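Side-chain contacts in transcriptional regulator, LacI family protein (Rhodococcus jostii, PDB 3K9C), which probably regulates transcription, its DNA binding being a property of the full-length protein rather than of this effector-domain construct: residues A69-G74 against D249-Q254; A61-R66 against G83-R88; D110-T115 against L265-V270. All blocks are in the same frame, centred on the assembly; numbering follows the deposited sequence.

Overall arrangement
Contacts 1 and 2 lie in the same subdomain, their centres 12 Å apart, and meet where Leu72 CD1 packs on Leu85 CD2 at 3.8 Å. Strand 67-73 joins them: the Ala69 and Ile71 side chains serve contact 1, whereas Leu72 leans on helix 79-86 of contact 2. Contact 3 lies nearer the middle of the chain, its centre 11 Å from the chain's centre, consistent with the crossover region between the two subdomains; it is 22 Å from contact 1 and 32 Å from contact 2, centre to centre, and touches neither. Strands 67-73 (contact 1) and 262-270 (contact 3) belong to the same mixed sheet. By analogy with related regulators, an effector would probably bind between the subdomains.

Contact 1 of 3, residues A69-G74 against D249-Q254; sequences AAILLG and DGALAQ
Ile71 and Ala69, two residues apart on strand 67-73, both rest on the single methyl of Ala251 in helix 240-255. Followed outward, the isoleucine side chain approaches the helix step by step. Its CB is still remote, with Ala251 CB 5.7 Å away. At the branch, CG1 lies anti to the carbonyl carbon (chi1 -65°) and heads for the helix, while CG2 takes the other direction and stays 6.4 Å from Ala251 CB. CG1 itself comes to 4.2 Å of Ala251 CB, and the extended second torsion (chi2 170°) carries CD1 alongside the same methyl, to 4.1 Å from Ala251 CB. The second approach is simpler: Ala69 CB points at the helix and meets Ala251 CB at 4.1 Å. Seen from Ala251 CB, the directions to Ala69 CB and Ile71 CD1 open an angle of about 93°, so the methyl is held from two quite different sides. Because alanine faces alanine, the backbones come close there, with Ala69 CA and Ala251 CA 6.3 Å apart. Backbone hydrogen bonds of Ala69 and Ile71 run to Gly16 and Val18 within the sheet, leaving the helix to be met by carbon. With three buried, wholly apolar side chains and no hydrogen bond across, the attraction is best explained by dispersion and exclusion of water, with no polar bond to fix a direction.

Contact 2 of 3, residues A61-R66 against G83-R88; sequences ALMRER and GALADR
Met63, a selenomethionine, directs CB toward the other segment; chi1 (-59°) sets CG beside the backbone N, and the bend at chi2 (-65°) brings SE over the guanidinium of Arg88, whose own chain kinks at chi3 (53°) and reaches back from the opposite direction. The guanidinium thereby comes to lie beside the folded chain. Arg88 NH1 makes the nearest approach, 3.4 Å from Met63 CB and 3.5 Å from Met63 CG, while the selenium is placed over one face of the group, 3.8 Å above its plane and displaced toward the rim. Arg88 NH1 is also the guanidinium atom nearest the selenium, at 3.9 Å from Met63 SE. No hydrogen bond joins the segments: the flat cation is laid against hydrocarbon and a polarisable selenium, so the evidence supports van der Waals packing with perhaps some induced polarisation. Leu85 adds the buried portion. Its CD1 meets Met63 SE at 4.0 Å, the two side chains crossing at a slant, so the selenium is touched both by an aliphatic branch and by the charged group. Arg88 is solvent-accessible and also meets a crystal neighbour, so its conformation may partly reflect the lattice. Just beyond the first helix, salt bridges run from Arg64 to Asp43 and from Glu65 to Arg66, both of the second subunit. The contact joins the C-terminal end of helix 55-63 to that of helix 79-86 and to Arg88 after it; Leu62 anchors the first helix on Met45, Ser47 and Cys67, and Leu85 is buried against strand 67-73, which connects the two.

Contact 3 of 3, residues D110-T115 against L265-V270; sequences DVAGIT and LAPHLV
The backbones draw together at Gly113 and Pro267, whose CA atoms are 5.6 Å apart, where the first turns of helix 110-123 pass the irregular part of strand 262-270. One ring does most of the touching. Pro267, with its C-gamma endo pucker, puts CG against the bare helix backbone, 3.5 Å from Gly113 CA and 3.6 Å from Gly113 N. Since Gly113 has no side chain, the corner of the ring can settle directly on main-chain atoms. Ala112 supplies a looser flank: its CB is 4.4 Å from Pro267 CD, and its carbonyl carbon C is 4.3 Å from Pro267 CG. No hydrogen bond spans the two segments; they meet through carbon and through the peptide surface.

Within the helix, Val111 O is gripped twice, by Thr115 N at 3.1 Å and by Thr115 OG1 at 2.7 Å. The hydroxyl donates at a C=O...donor angle of 135° from above the carbonyl plane, 41° out of it, thus sharing the acceptor with the ordinary helical bond. Asp110, at the start of the helix, forms a salt bridge with Arg143 of helix 140-153.

The strand changes partners around the proline: Leu265 bonds through its backbone to Arg107 and Asp109, whereas His268 and Val270 pair with Ser237 and Thr235. Pro267 itself also rests on Asp109 and Ile236. Leu265 thus pairs with the strand 104-108 side of the large sheet, while Asp110 and Ile114 pack on helix 140-153 of the other subdomain; this is consistent with the interdomain crossovers of the periplasmic-binding-protein-like fold of LacI-family regulators.

Contact 1 of 3, residues A69-G74 against D249-Q254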
ATOM      1  N   ALA B  69       4.358  21.367  14.895  1.00 31.74           N
ATOM      2  CA  ALA B  69       4.966  20.163  15.422  1.00 29.56           C
ATOM      3  C   ALA B  69       5.234  19.225  14.261  1.00 28.44           C
ATOM      4  O   ALA B  69       4.612  19.336  13.204  1.00 28.23           O
ATOM      5  CB  ALA B  69       4.034  19.501  16.436  1.00 30.39           C
ATOM      6  N   ALA B  70       6.173  18.313  14.460  1.00 26.32           N
ATOM      7  CA  ALA B  70       6.520  17.340  13.443  1.00 26.39           C
ATOM      8  C   ALA B  70       6.418  15.952  14.047  1.00 24.70           C
ATOM      9  O   ALA B  70       7.095  15.646  15.027  1.00 25.42           O
ATOM     10  CB  ALA B  70       7.941  17.586  12.927  1.00 24.76           C
ATOM     11  N   ILE B  71       5.548  15.131  13.466  1.00 25.36           N
ATOM     12  CA  ILE B  71       5.350  13.751  13.898  1.00 24.22           C
ATOM     13  C   ILE B  71       5.982  12.846  12.829  1.00 25.05           C
ATOM     14  O   ILE B  71       5.520  12.803  11.682  1.00 22.64           O
ATOM     15  CB  ILE B  71       3.856  13.426  14.008  1.00 26.05           C
ATOM     16  CG1 ILE B  71       3.223  14.268  15.113  1.00 25.80           C
ATOM     17  CG2 ILE B  71       3.663  11.938  14.269  1.00 25.50           C
ATOM     18  CD1 ILE B  71       1.723  14.190  15.143  1.00 29.29           C
ATOM     19  N   LEU B  72       7.043  12.137  13.201  1.00 24.53           N
ATOM     20  CA  LEU B  72       7.739  11.258  12.266  1.00 23.50           C
ATOM     21  C   LEU B  72       7.382   9.789  12.497  1.00 23.17           C
ATOM     22  O   LEU B  72       7.669   9.229  13.558  1.00 21.79           O
ATOM     23  CB  LEU B  72       9.259  11.437  12.401  1.00 24.43           C
ATOM     24  CG  LEU B  72       9.851  12.857  12.438  1.00 27.40           C
ATOM     25  CD1 LEU B  72      11.376  12.760  12.432  1.00 26.62           C
ATOM     26  CD2 LEU B  72       9.378  13.673  11.251  1.00 27.61           C
ATOM     27  N   LEU B  73       6.761   9.160  11.505  1.00 21.21           N
ATOM     28  CA  LEU B  73       6.400   7.753  11.637  1.00 21.73           C
ATOM     29  C   LEU B  73       7.577   6.837  11.284  1.00 22.01           C
ATOM     30  O   LEU B  73       8.088   6.870  10.172  1.00 20.51           O
ATOM     31  CB  LEU B  73       5.205   7.425  10.740  1.00 22.65           C
ATOM     32  CG  LEU B  73       3.974   8.325  10.836  1.00 23.12           C
ATOM     33  CD1 LEU B  73       2.799   7.646  10.118  1.00 22.39           C
ATOM     34  CD2 LEU B  73       3.625   8.590  12.294  1.00 23.44           C
ATOM     35  N   GLY B  74       8.012   6.032  12.248  1.00 23.79           N
ATOM     36  CA  GLY B  74       9.119   5.116  12.015  1.00 25.10           C
ATOM     37  C   GLY B  74      10.363   5.751  11.417  1.00 27.55           C
ATOM     38  O   GLY B  74      11.010   5.164  10.555  1.00 29.87           O
ATOM     39  N   ASP B 249      -2.037  14.011  20.631  1.00 30.96           N
ATOM     40  CA  ASP B 249      -2.114  14.640  21.956  1.00 33.16           C
ATOM     41  C   ASP B 249      -0.726  14.964  22.490  1.00 32.42           C
ATOM     42  O   ASP B 249      -0.514  16.019  23.080  1.00 33.25           O
ATOM     43  CB  ASP B 249      -2.835  13.736  22.955  1.00 35.96           C
ATOM     44  CG  ASP B 249      -4.330  13.662  22.707  1.00 41.59           C
ATOM     45  OD1 ASP B 249      -4.941  14.723  22.459  1.00 43.84           O
ATOM     46  OD2 ASP B 249      -4.897  12.546  22.773  1.00 44.82           O
ATOM     47  N   GLY B 250       0.217  14.046  22.291  1.00 32.57           N
ATOM     48  CA  GLY B 250       1.579  14.275  22.743  1.00 30.68           C
ATOM     49  C   GLY B 250       2.162  15.491  22.045  1.00 30.36           C
ATOM     50  O   GLY B 250       2.856  16.304  22.657  1.00 29.46           O
ATOM     51  N   ALA B 251       1.874  15.625  20.754  1.00 30.38           N
ATOM     52  CA  ALA B 251       2.374  16.760  19.985  1.00 30.35           C
ATOM     53  C   ALA B 251       1.715  18.059  20.451  1.00 30.15           C
ATOM     54  O   ALA B 251       2.391  19.063  20.657  1.00 30.72           O
ATOM     55  CB  ALA B 251       2.124  16.545  18.497  1.00 27.60           C
ATOM     56  N   LEU B 252       0.397  18.041  20.609  1.00 31.14           N
ATOM     57  CA  LEU B 252      -0.317  19.225  21.069  1.00 32.69           C
ATOM     58  C   LEU B 252       0.134  19.595  22.487  1.00 33.25           C
ATOM     59  O   LEU B 252       0.137  20.768  22.857  1.00 34.69           O
ATOM     60  CB  LEU B 252      -1.832  18.989  21.023  1.00 33.55           C
ATOM     61  CG  LEU B 252      -2.546  19.416  19.733  1.00 33.82           C
ATOM     62  CD1 LEU B 252      -1.965  18.694  18.538  1.00 35.18           C
ATOM     63  CD2 LEU B 252      -4.023  19.141  19.856  1.00 34.06           C
ATOM     64  N   ALA B 253       0.531  18.594  23.267  1.00 33.43           N
ATOM     65  CA  ALA B 253       1.001  18.820  24.625  1.00 35.09           C
ATOM     66  C   ALA B 253       2.365  19.509  24.604  1.00 36.87           C
ATOM     67  O   ALA B 253       2.628  20.397  25.418  1.00 38.21           O
ATOM     68  CB  ALA B 253       1.095  17.503  25.370  1.00 32.89           C
ATOM     69  N   GLN B 254       3.227  19.095  23.677  1.00 37.38           N
ATOM     70  CA  GLN B 254       4.563  19.671  23.544  1.00 37.79           C
ATOM     71  C   GLN B 254       4.494  21.096  23.004  1.00 39.22           C
ATOM     72  O   GLN B 254       5.355  21.932  23.297  1.00 39.34           O
ATOM     73  CB  GLN B 254       5.435  18.802  22.626  1.00 37.07           C
ATOM     74  CG  GLN B 254       5.955  17.534  23.292  1.00 36.03           C
ATOM     75  CD  GLN B 254       6.932  16.748  22.424  1.00 36.63           C
ATOM     76  OE1 GLN B 254       7.897  17.300  21.889  1.00 34.64           O
ATOM     77  NE2 GLN B 254       6.689  15.447  22.294  1.00 35.85           N
TER

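Contact 2 of 3, residues A61-R66 against G83-R88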
ATOM      1  N   ALA B  61      11.015  19.703   3.742  1.00 30.62           N
ATOM      2  CA  ALA B  61       9.788  20.126   3.081  1.00 30.97           C
ATOM      3  C   ALA B  61       8.771  20.618   4.112  1.00 32.45           C
ATOM      4  O   ALA B  61       8.078  21.611   3.884  1.00 32.46           O
ATOM      5  CB  ALA B  61       9.202  18.976   2.281  1.00 30.97           C
ATOM      6  N   LEU B  62       8.671  19.920   5.239  1.00 32.72           N
ATOM      7  CA  LEU B  62       7.742  20.329   6.289  1.00 34.59           C
ATOM      8  C   LEU B  62       8.175  21.657   6.887  1.00 34.87           C
ATOM      9  O   LEU B  62       7.342  22.464   7.309  1.00 34.60           O
ATOM     10  CB  LEU B  62       7.685  19.293   7.417  1.00 34.26           C
ATOM     11  CG  LEU B  62       6.703  18.126   7.316  1.00 36.10           C
ATOM     12  CD1 LEU B  62       6.797  17.282   8.582  1.00 35.78           C
ATOM     13  CD2 LEU B  62       5.286  18.653   7.145  1.00 36.55           C
HETATM   14  N   MSE B  63       9.485  21.877   6.923  1.00 35.77           N
HETATM   15  CA  MSE B  63      10.036  23.095   7.500  1.00 38.64           C
HETATM   16  C   MSE B  63       9.658  24.331   6.699  1.00 37.60           C
HETATM   17  O   MSE B  63       9.595  25.438   7.238  1.00 37.63           O
HETATM   18  CB  MSE B  63      11.555  22.966   7.616  1.00 42.11           C
HETATM   19  CG  MSE B  63      11.991  21.803   8.476  1.00 47.40           C
HETATM   20 SE   MSE B  63      11.445  22.041  10.320  1.00 62.38          SE
HETATM   21  CE  MSE B  63       9.676  21.236  10.227  1.00 53.11           C
ATOM     22  N   ARG B  64       9.394  24.143   5.413  1.00 36.62           N
ATOM     23  CA  ARG B  64       9.001  25.260   4.575  1.00 37.13           C
ATOM     24  C   ARG B  64       7.520  25.543   4.788  1.00 37.93           C
ATOM     25  O   ARG B  64       6.902  26.284   4.035  1.00 38.27           O
ATOM     26  CB  ARG B  64       9.278  24.954   3.103  1.00 36.08           C
ATOM     27  CG  ARG B  64      10.758  24.960   2.750  1.00 35.45           C
ATOM     28  CD  ARG B  64      10.953  25.037   1.245  1.00 34.34           C
ATOM     29  NE  ARG B  64      10.638  23.780   0.577  1.00 34.56           N
ATOM     30  CZ  ARG B  64      11.444  22.721   0.559  1.00 34.93           C
ATOM     31  NH1 ARG B  64      12.623  22.767   1.170  1.00 33.86           N
ATOM     32  NH2 ARG B  64      11.070  21.612  -0.066  1.00 33.71           N
ATOM     33  N   GLU B  65       6.954  24.949   5.828  1.00 39.36           N
ATOM     34  CA  GLU B  65       5.548  25.154   6.128  1.00 40.90           C
ATOM     35  C   GLU B  65       5.343  25.597   7.573  1.00 41.08           C
ATOM     36  O   GLU B  65       6.276  25.579   8.379  1.00 39.69           O
ATOM     37  CB  GLU B  65       4.781  23.869   5.848  1.00 43.36           C
ATOM     38  CG  GLU B  65       4.930  23.377   4.417  1.00 47.02           C
ATOM     39  CD  GLU B  65       4.147  24.206   3.418  1.00 49.28           C
ATOM     40  OE1 GLU B  65       3.027  24.651   3.752  1.00 49.69           O
ATOM     41  OE2 GLU B  65       4.649  24.397   2.289  1.00 51.62           O
ATOM     42  N   ARG B  66       4.116  25.987   7.903  1.00 42.65           N
ATOM     43  CA  ARG B  66       3.819  26.452   9.253  1.00 45.12           C
ATOM     44  C   ARG B  66       3.374  25.347  10.208  1.00 43.95           C
ATOM     45  O   ARG B  66       2.339  25.459  10.868  1.00 44.24           O
ATOM     46  CB  ARG B  66       2.764  27.559   9.194  1.00 48.52           C
ATOM     47  CG  ARG B  66       3.167  28.727   8.298  1.00 54.63           C
ATOM     48  CD  ARG B  66       4.515  29.317   8.716  1.00 58.46           C
ATOM     49  NE  ARG B  66       4.958  30.387   7.823  1.00 62.28           N
ATOM     50  CZ  ARG B  66       4.310  31.536   7.642  1.00 63.98           C
ATOM     51  NH1 ARG B  66       3.178  31.778   8.295  1.00 64.68           N
ATOM     52  NH2 ARG B  66       4.795  32.447   6.807  1.00 64.65           N
ATOM     53  N   GLY B  83      17.956  15.867  16.878  1.00 40.12           N
ATOM     54  CA  GLY B  83      18.295  17.045  17.656  1.00 39.86           C
ATOM     55  C   GLY B  83      18.109  18.314  16.853  1.00 40.11           C
ATOM     56  O   GLY B  83      17.419  19.233  17.286  1.00 40.37           O
ATOM     57  N   ALA B  84      18.717  18.361  15.673  1.00 39.85           N
ATOM     58  CA  ALA B  84      18.613  19.534  14.817  1.00 39.44           C
ATOM     59  C   ALA B  84      17.153  19.858  14.510  1.00 39.83           C
ATOM     60  O   ALA B  84      16.761  21.025  14.460  1.00 40.27           O
ATOM     61  CB  ALA B  84      19.382  19.303  13.528  1.00 39.85           C
ATOM     62  N   LEU B  85      16.349  18.821  14.307  1.00 38.24           N
ATOM     63  CA  LEU B  85      14.937  19.017  14.009  1.00 37.27           C
ATOM     64  C   LEU B  85      14.193  19.560  15.222  1.00 36.48           C
ATOM     65  O   LEU B  85      13.356  20.454  15.101  1.00 35.19           O
ATOM     66  CB  LEU B  85      14.295  17.697  13.565  1.00 37.43           C
ATOM     67  CG  LEU B  85      12.778  17.769  13.373  1.00 35.61           C
ATOM     68  CD1 LEU B  85      12.465  18.731  12.245  1.00 36.17           C
ATOM     69  CD2 LEU B  85      12.219  16.384  13.084  1.00 36.38           C
ATOM     70  N   ALA B  86      14.503  19.008  16.389  1.00 37.18           N
ATOM     71  CA  ALA B  86      13.873  19.420  17.635  1.00 38.34           C
ATOM     72  C   ALA B  86      14.221  20.869  17.977  1.00 40.36           C
ATOM     73  O   ALA B  86      13.486  21.534  18.707  1.00 39.46           O
ATOM     74  CB  ALA B  86      14.302  18.497  18.762  1.00 37.06           C
ATOM     75  N   ASP B  87      15.339  21.357  17.445  1.00 41.67           N
ATOM     76  CA  ASP B  87      15.754  22.732  17.709  1.00 43.07           C
ATOM     77  C   ASP B  87      14.947  23.733  16.899  1.00 42.76           C
ATOM     78  O   ASP B  87      15.020  24.936  17.142  1.00 44.94           O
ATOM     79  CB  ASP B  87      17.243  22.921  17.405  1.00 43.98           C
ATOM     80  CG  ASP B  87      18.136  22.155  18.364  1.00 46.50           C
ATOM     81  OD1 ASP B  87      17.914  22.247  19.591  1.00 46.67           O
ATOM     82  OD2 ASP B  87      19.068  21.466  17.890  1.00 48.53           O
ATOM     83  N   ARG B  88      14.168  23.242  15.944  1.00 41.92           N
ATOM     84  CA  ARG B  88      13.367  24.130  15.113  1.00 41.26           C
ATOM     85  C   ARG B  88      11.877  24.036  15.397  1.00 40.31           C
ATOM     86  O   ARG B  88      11.138  25.014  15.238  1.00 40.61           O
ATOM     87  CB  ARG B  88      13.602  23.826  13.639  1.00 44.63           C
ATOM     88  CG  ARG B  88      15.040  23.947  13.194  1.00 49.06           C
ATOM     89  CD  ARG B  88      15.070  24.011  11.689  1.00 53.77           C
ATOM     90  NE  ARG B  88      14.176  25.066  11.219  1.00 57.48           N
ATOM     91  CZ  ARG B  88      13.803  25.228   9.954  1.00 59.07           C
ATOM     92  NH1 ARG B  88      14.250  24.401   9.017  1.00 61.16           N
ATOM     93  NH2 ARG B  88      12.978  26.216   9.628  1.00 59.73           N
TER

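Contact 3 of 3, residues D110-T115 against L265-V270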
ATOM      1  N   ASP B 110       6.910  -3.577  21.785  1.00 26.18           N
ATOM      2  CA  ASP B 110       7.368  -4.644  20.895  1.00 24.89           C
ATOM      3  C   ASP B 110       7.769  -5.935  21.595  1.00 24.87           C
ATOM      4  O   ASP B 110       7.457  -7.021  21.108  1.00 23.91           O
ATOM      5  CB  ASP B 110       8.534  -4.154  20.016  1.00 26.59           C
ATOM      6  CG  ASP B 110       8.096  -3.113  18.986  1.00 29.13           C
ATOM      7  OD1 ASP B 110       7.034  -3.307  18.355  1.00 28.54           O
ATOM      8  OD2 ASP B 110       8.817  -2.107  18.799  1.00 30.90           O
ATOM      9  N   VAL B 111       8.479  -5.823  22.717  1.00 24.49           N
ATOM     10  CA  VAL B 111       8.886  -7.014  23.467  1.00 24.46           C
ATOM     11  C   VAL B 111       7.618  -7.743  23.886  1.00 24.40           C
ATOM     12  O   VAL B 111       7.467  -8.937  23.641  1.00 24.47           O
ATOM     13  CB  VAL B 111       9.705  -6.642  24.739  1.00 25.79           C
ATOM     14  CG1 VAL B 111       9.925  -7.874  25.611  1.00 26.09           C
ATOM     15  CG2 VAL B 111      11.044  -6.050  24.338  1.00 24.46           C
ATOM     16  N   ALA B 112       6.696  -7.008  24.503  1.00 24.62           N
ATOM     17  CA  ALA B 112       5.432  -7.586  24.952  1.00 23.82           C
ATOM     18  C   ALA B 112       4.645  -8.173  23.788  1.00 22.90           C
ATOM     19  O   ALA B 112       4.052  -9.242  23.906  1.00 23.30           O
ATOM     20  CB  ALA B 112       4.588  -6.520  25.659  1.00 24.09           C
ATOM     21  N   GLY B 113       4.643  -7.469  22.660  1.00 23.11           N
ATOM     22  CA  GLY B 113       3.902  -7.939  21.500  1.00 20.31           C
ATOM     23  C   GLY B 113       4.341  -9.289  20.976  1.00 21.00           C
ATOM     24  O   GLY B 113       3.519 -10.194  20.764  1.00 18.57           O
ATOM     25  N   ILE B 114       5.643  -9.443  20.767  1.00 20.82           N
ATOM     26  CA  ILE B 114       6.146 -10.698  20.243  1.00 21.53           C
ATOM     27  C   ILE B 114       6.000 -11.798  21.289  1.00 21.17           C
ATOM     28  O   ILE B 114       5.788 -12.961  20.943  1.00 22.02           O
ATOM     29  CB  ILE B 114       7.614 -10.543  19.732  1.00 23.26           C
ATOM     30  CG1 ILE B 114       7.993 -11.751  18.878  1.00 26.56           C
ATOM     31  CG2 ILE B 114       8.573 -10.376  20.891  1.00 24.13           C
ATOM     32  CD1 ILE B 114       8.881 -11.402  17.705  1.00 30.12           C
ATOM     33  N   THR B 115       6.075 -11.435  22.571  1.00 20.90           N
ATOM     34  CA  THR B 115       5.901 -12.432  23.627  1.00 20.46           C
ATOM     35  C   THR B 115       4.491 -13.024  23.510  1.00 21.39           C
ATOM     36  O   THR B 115       4.298 -14.223  23.719  1.00 22.56           O
ATOM     37  CB  THR B 115       6.093 -11.819  25.043  1.00 18.96           C
ATOM     38  OG1 THR B 115       7.383 -11.211  25.130  1.00 22.77           O
ATOM     39  CG2 THR B 115       6.001 -12.889  26.112  1.00 19.53           C
ATOM     40  N   LEU B 265       2.635   1.853  24.523  1.00 28.34           N
ATOM     41  CA  LEU B 265       1.303   1.265  24.526  1.00 29.17           C
ATOM     42  C   LEU B 265       1.300  -0.263  24.442  1.00 30.04           C
ATOM     43  O   LEU B 265       2.139  -0.869  23.772  1.00 29.23           O
ATOM     44  CB  LEU B 265       0.496   1.829  23.358  1.00 29.31           C
ATOM     45  CG  LEU B 265       0.578   3.349  23.169  1.00 31.67           C
ATOM     46  CD1 LEU B 265      -0.298   3.762  21.997  1.00 31.97           C
ATOM     47  CD2 LEU B 265       0.137   4.061  24.448  1.00 32.55           C
ATOM     48  N   ALA B 266       0.335  -0.878  25.115  1.00 29.56           N
ATOM     49  CA  ALA B 266       0.205  -2.328  25.119  1.00 28.97           C
ATOM     50  C   ALA B 266      -0.449  -2.824  23.839  1.00 28.46           C
ATOM     51  O   ALA B 266      -1.439  -2.261  23.378  1.00 29.08           O
ATOM     52  CB  ALA B 266      -0.623  -2.774  26.307  1.00 29.95           C
ATOM     53  N   PRO B 267       0.111  -3.884  23.238  1.00 27.62           N
ATOM     54  CA  PRO B 267      -0.442  -4.449  22.006  1.00 25.91           C
ATOM     55  C   PRO B 267      -1.335  -5.625  22.388  1.00 25.17           C
ATOM     56  O   PRO B 267      -1.372  -6.018  23.550  1.00 25.19           O
ATOM     57  CB  PRO B 267       0.805  -4.908  21.267  1.00 26.78           C
ATOM     58  CG  PRO B 267       1.634  -5.453  22.391  1.00 27.80           C
ATOM     59  CD  PRO B 267       1.481  -4.382  23.466  1.00 26.42           C
ATOM     60  N   HIS B 268      -2.066  -6.173  21.429  1.00 23.80           N
ATOM     61  CA  HIS B 268      -2.904  -7.330  21.716  1.00 24.93           C
ATOM     62  C   HIS B 268      -2.922  -8.304  20.560  1.00 23.99           C
ATOM     63  O   HIS B 268      -2.647  -7.938  19.417  1.00 23.67           O
ATOM     64  CB  HIS B 268      -4.333  -6.922  22.126  1.00 23.64           C
ATOM     65  CG  HIS B 268      -4.945  -5.849  21.285  1.00 26.03           C
ATOM     66  ND1 HIS B 268      -5.644  -6.112  20.124  1.00 27.22           N
ATOM     67  CD2 HIS B 268      -4.999  -4.506  21.458  1.00 26.66           C
ATOM     68  CE1 HIS B 268      -6.104  -4.981  19.621  1.00 27.24           C
ATOM     69  NE2 HIS B 268      -5.726  -3.991  20.413  1.00 29.61           N
ATOM     70  N   LEU B 269      -3.218  -9.558  20.875  1.00 23.67           N
ATOM     71  CA  LEU B 269      -3.255 -10.611  19.876  1.00 25.47           C
ATOM     72  C   LEU B 269      -4.572 -10.627  19.137  1.00 23.88           C
ATOM     73  O   LEU B 269      -5.630 -10.496  19.735  1.00 25.83           O
ATOM     74  CB  LEU B 269      -3.038 -11.983  20.523  1.00 24.63           C
ATOM     75  CG  LEU B 269      -3.203 -13.163  19.559  1.00 26.26           C
ATOM     76  CD1 LEU B 269      -2.051 -13.171  18.578  1.00 25.47           C
ATOM     77  CD2 LEU B 269      -3.257 -14.476  20.337  1.00 25.91           C
ATOM     78  N   VAL B 270      -4.491 -10.787  17.825  1.00 23.51           N
ATOM     79  CA  VAL B 270      -5.666 -10.854  16.993  1.00 21.82           C
ATOM     80  C   VAL B 270      -5.570 -12.168  16.240  1.00 23.23           C
ATOM     81  O   VAL B 270      -4.810 -12.290  15.273  1.00 22.75           O
ATOM     82  CB  VAL B 270      -5.721  -9.678  15.995  1.00 23.43           C
ATOM     83  CG1 VAL B 270      -6.972  -9.797  15.115  1.00 22.30           C
ATOM     84  CG2 VAL B 270      -5.723  -8.366  16.749  1.00 16.70           C
TER